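Local coordinates for protein pectate lyase II (Xanthomonas campestris pv. campestris, PDB 2QXZ) that probably cleaves pectate, the de-esterified polygalacturonate of plant cell walls, as a secreted lyase of polysaccharide lyase family 1, at residues G154-K159 / V177-Y182. The protein carries 1 engineered substitution. Sequence-based numbering, arbitrary orientation.
Sequences GIDMKK and VALNGY
The thioether of Met157 runs alongside the amide of Asn180 on the buried face of two parallel strands, Met157 SD 3.4 Å from Asn180 ND2 and Met157 CG flanking the amide. Met157 CG sits between its own backbone N and carbonyl carbon (chi1 68°), and the chain then extends to SD, which sets the sulfur beside ND2; Tyr196 and Thr194 accept hydrogen bonds from Asn180 ND2. At this pair the backbones are bridged: Met157 N donates to Leu179 O at 2.9 Å, and Gly181 N to Met157 O at 3.0 Å. Nearer the strand starts, Ile155 N reaches Val177 O at 2.8 Å. Between these points the ladder is interrupted. Leu179 N turns instead to Asp156 OD1 (2.9 Å), meeting the carboxylate from above its plane, while a water on the side of Met157 donates to both Ile155 O and Leu179 O, giving Leu179 O a second bond. Past Gly181 the contact is looser and more open to solvent: the aliphatic stem of extended Lys158 crosses Tyr182, its CD 3.7 Å from Tyr182 CB, and Lys159 CG approaches Tyr182 CE1 obliquely at 3.8 Å. Asp186 accepts backbone hydrogen bonds from both Lys159 and Tyr182, linking the two segments just beyond the strands. Strand 116-119 pairs with the far edge of 155-158, so the contact joins successive coils in one wall of the right-handed parallel beta-helix characteristic of pectate lyases.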
ATOM      1  N   GLY A 154      -0.451   3.273   5.471  1.00  6.09           N
ATOM      2  CA  GLY A 154       0.642   2.342   5.226  1.00  6.10           C
ATOM      3  C   GLY A 154       1.201   2.545   3.834  1.00  6.28           C
ATOM      4  O   GLY A 154       2.317   3.034   3.671  1.00  6.25           O
ATOM      5  N   ILE A 155       0.418   2.162   2.830  1.00  6.21           N
ATOM      6  CA  ILE A 155       0.820   2.306   1.436  1.00  6.02           C
ATOM      7  C   ILE A 155      -0.319   3.009   0.720  1.00  6.10           C
ATOM      8  O   ILE A 155      -1.295   2.373   0.308  1.00  6.05           O
ATOM      9  CB  ILE A 155       1.166   0.931   0.780  1.00  6.43           C
ATOM     10  CG1 ILE A 155       2.355   0.292   1.504  1.00  5.50           C
ATOM     11  CG2 ILE A 155       1.473   1.106  -0.723  1.00  5.74           C
ATOM     12  CD1 ILE A 155       2.413  -1.204   1.426  1.00  6.93           C
ATOM     13  N   ASP A 156      -0.181   4.329   0.590  1.00  5.79           N
ATOM     14  CA  ASP A 156      -1.267   5.204   0.152  1.00  5.75           C
ATOM     15  C   ASP A 156      -1.015   5.829  -1.217  1.00  5.95           C
ATOM     16  O   ASP A 156       0.129   6.127  -1.585  1.00  5.53           O
ATOM     17  CB  ASP A 156      -1.470   6.346   1.167  1.00  5.82           C
ATOM     18  CG  ASP A 156      -2.069   5.876   2.494  1.00  5.92           C
ATOM     19  OD1 ASP A 156      -2.425   4.682   2.636  1.00  4.10           O
ATOM     20  OD2 ASP A 156      -2.210   6.731   3.393  1.00  5.75           O
ATOM     21  N   MET A 157      -2.095   6.033  -1.963  1.00  6.07           N
ATOM     22  CA  MET A 157      -2.050   6.871  -3.157  1.00  6.33           C
ATOM     23  C   MET A 157      -3.347   7.670  -3.298  1.00  6.36           C
ATOM     24  O   MET A 157      -4.418   7.234  -2.847  1.00  6.37           O
ATOM     25  CB  MET A 157      -1.710   6.060  -4.422  1.00  6.16           C
ATOM     26  CG  MET A 157      -2.771   5.069  -4.898  1.00  6.48           C
ATOM     27  SD  MET A 157      -2.145   3.870  -6.106  1.00  6.96           S
ATOM     28  CE  MET A 157      -1.166   2.801  -5.048  1.00  4.07           C
ATOM     29  N   LYS A 158      -3.232   8.847  -3.904  1.00  6.16           N
ATOM     30  CA  LYS A 158      -4.370   9.734  -4.102  1.00  6.69           C
ATOM     31  C   LYS A 158      -4.144  10.679  -5.271  1.00  6.28           C
ATOM     32  O   LYS A 158      -3.015  10.843  -5.748  1.00  6.06           O
ATOM     33  CB  LYS A 158      -4.670  10.543  -2.830  1.00  6.40           C
ATOM     34  CG  LYS A 158      -3.544  11.466  -2.389  1.00  7.88           C
ATOM     35  CD  LYS A 158      -3.878  12.152  -1.069  1.00  8.17           C
ATOM     36  CE  LYS A 158      -2.712  13.004  -0.581  1.00 10.66           C
ATOM     37  NZ  LYS A 158      -2.831  13.340   0.880  1.00 12.46           N
ATOM     38  N   LYS A 159      -5.237  11.287  -5.723  1.00  6.06           N
ATOM     39  CA  LYS A 159      -5.202  12.362  -6.710  1.00  6.25           C
ATOM     40  C   LYS A 159      -4.638  11.943  -8.073  1.00  5.47           C
ATOM     41  O   LYS A 159      -3.934  12.701  -8.724  1.00  5.40           O
ATOM     42  CB  LYS A 159      -4.491  13.604  -6.133  1.00  6.34           C
ATOM     43  CG  LYS A 159      -5.245  14.242  -4.950  1.00  6.98           C
ATOM     44  CD  LYS A 159      -4.634  15.568  -4.512  1.00  7.52           C
ATOM     45  CE  LYS A 159      -3.594  15.375  -3.410  1.00 10.88           C
ATOM     46  NZ  LYS A 159      -2.689  16.575  -3.266  1.00 11.82           N
ATOM     47  N   VAL A 177      -4.337   0.530   6.432  1.00  5.49           N
ATOM     48  CA  VAL A 177      -3.316  -0.125   5.604  1.00  5.33           C
ATOM     49  C   VAL A 177      -2.992   0.605   4.291  1.00  5.44           C
ATOM     50  O   VAL A 177      -1.832   0.959   4.035  1.00  5.20           O
ATOM     51  CB  VAL A 177      -3.682  -1.614   5.323  1.00  5.24           C
ATOM     52  CG1 VAL A 177      -2.625  -2.292   4.459  1.00  5.43           C
ATOM     53  CG2 VAL A 177      -3.861  -2.371   6.624  1.00  4.43           C
ATOM     54  N   ALA A 178      -4.014   0.826   3.469  1.00  4.97           N
ATOM     55  CA  ALA A 178      -3.802   1.298   2.109  1.00  4.68           C
ATOM     56  C   ALA A 178      -4.967   2.142   1.615  1.00  4.50           C
ATOM     57  O   ALA A 178      -6.082   1.645   1.451  1.00  4.61           O
ATOM     58  CB  ALA A 178      -3.557   0.114   1.165  1.00  4.27           C
ATOM     59  N   LEU A 179      -4.690   3.418   1.379  1.00  4.18           N
ATOM     60  CA  LEU A 179      -5.661   4.334   0.811  1.00  4.19           C
ATOM     61  C   LEU A 179      -5.449   4.446  -0.695  1.00  4.09           C
ATOM     62  O   LEU A 179      -4.318   4.410  -1.183  1.00  4.04           O
ATOM     63  CB  LEU A 179      -5.534   5.706   1.468  1.00  4.13           C
ATOM     64  CG  LEU A 179      -6.519   6.824   1.113  1.00  4.00           C
ATOM     65  CD1 LEU A 179      -7.929   6.474   1.555  1.00  4.03           C
ATOM     66  CD2 LEU A 179      -6.061   8.095   1.792  1.00  4.63           C
ATOM     67  N   ASN A 180      -6.549   4.575  -1.431  1.00  3.83           N
ATOM     68  CA  ASN A 180      -6.492   4.769  -2.878  1.00  3.85           C
ATOM     69  C   ASN A 180      -7.624   5.701  -3.319  1.00  3.69           C
ATOM     70  O   ASN A 180      -8.707   5.238  -3.674  1.00  3.39           O
ATOM     71  CB  ASN A 180      -6.545   3.422  -3.610  1.00  3.44           C
ATOM     72  CG  ASN A 180      -6.002   3.507  -5.026  1.00  4.42           C
ATOM     73  OD1 ASN A 180      -6.301   4.450  -5.767  1.00  4.68           O
ATOM     74  ND2 ASN A 180      -5.184   2.531  -5.404  1.00  3.72           N
ATOM     75  N   GLY A 181      -7.362   7.011  -3.268  1.00  3.42           N
ATOM     76  CA  GLY A 181      -8.393   8.042  -3.397  1.00  3.75           C
ATOM     77  C   GLY A 181      -8.727   8.570  -2.012  1.00  4.04           C
ATOM     78  O   GLY A 181      -9.182   7.811  -1.151  1.00  4.33           O
ATOM     79  N   TYR A 182      -8.512   9.865  -1.791  1.00  4.19           N
ATOM     80  CA  TYR A 182      -8.497  10.413  -0.427  1.00  4.55           C
ATOM     81  C   TYR A 182      -9.841  10.915   0.084  1.00  4.44           C
ATOM     82  O   TYR A 182     -10.013  11.124   1.284  1.00  4.27           O
ATOM     83  CB  TYR A 182      -7.433  11.510  -0.284  1.00  4.81           C
ATOM     84  CG  TYR A 182      -7.879  12.887  -0.718  1.00  5.55           C
ATOM     85  CD1 TYR A 182      -7.745  13.299  -2.050  1.00  5.96           C
ATOM     86  CD2 TYR A 182      -8.427  13.782   0.200  1.00  5.34           C
ATOM     87  CE1 TYR A 182      -8.148  14.561  -2.457  1.00  5.99           C
ATOM     88  CE2 TYR A 182      -8.845  15.050  -0.197  1.00  6.24           C
ATOM     89  CZ  TYR A 182      -8.698  15.434  -1.526  1.00  6.33           C
ATOM     90  OH  TYR A 182      -9.101  16.686  -1.922  1.00  6.34           O
TER
HETATM   91  O   HOH W   1      -2.972   2.181  -1.742  1.00  2.00           O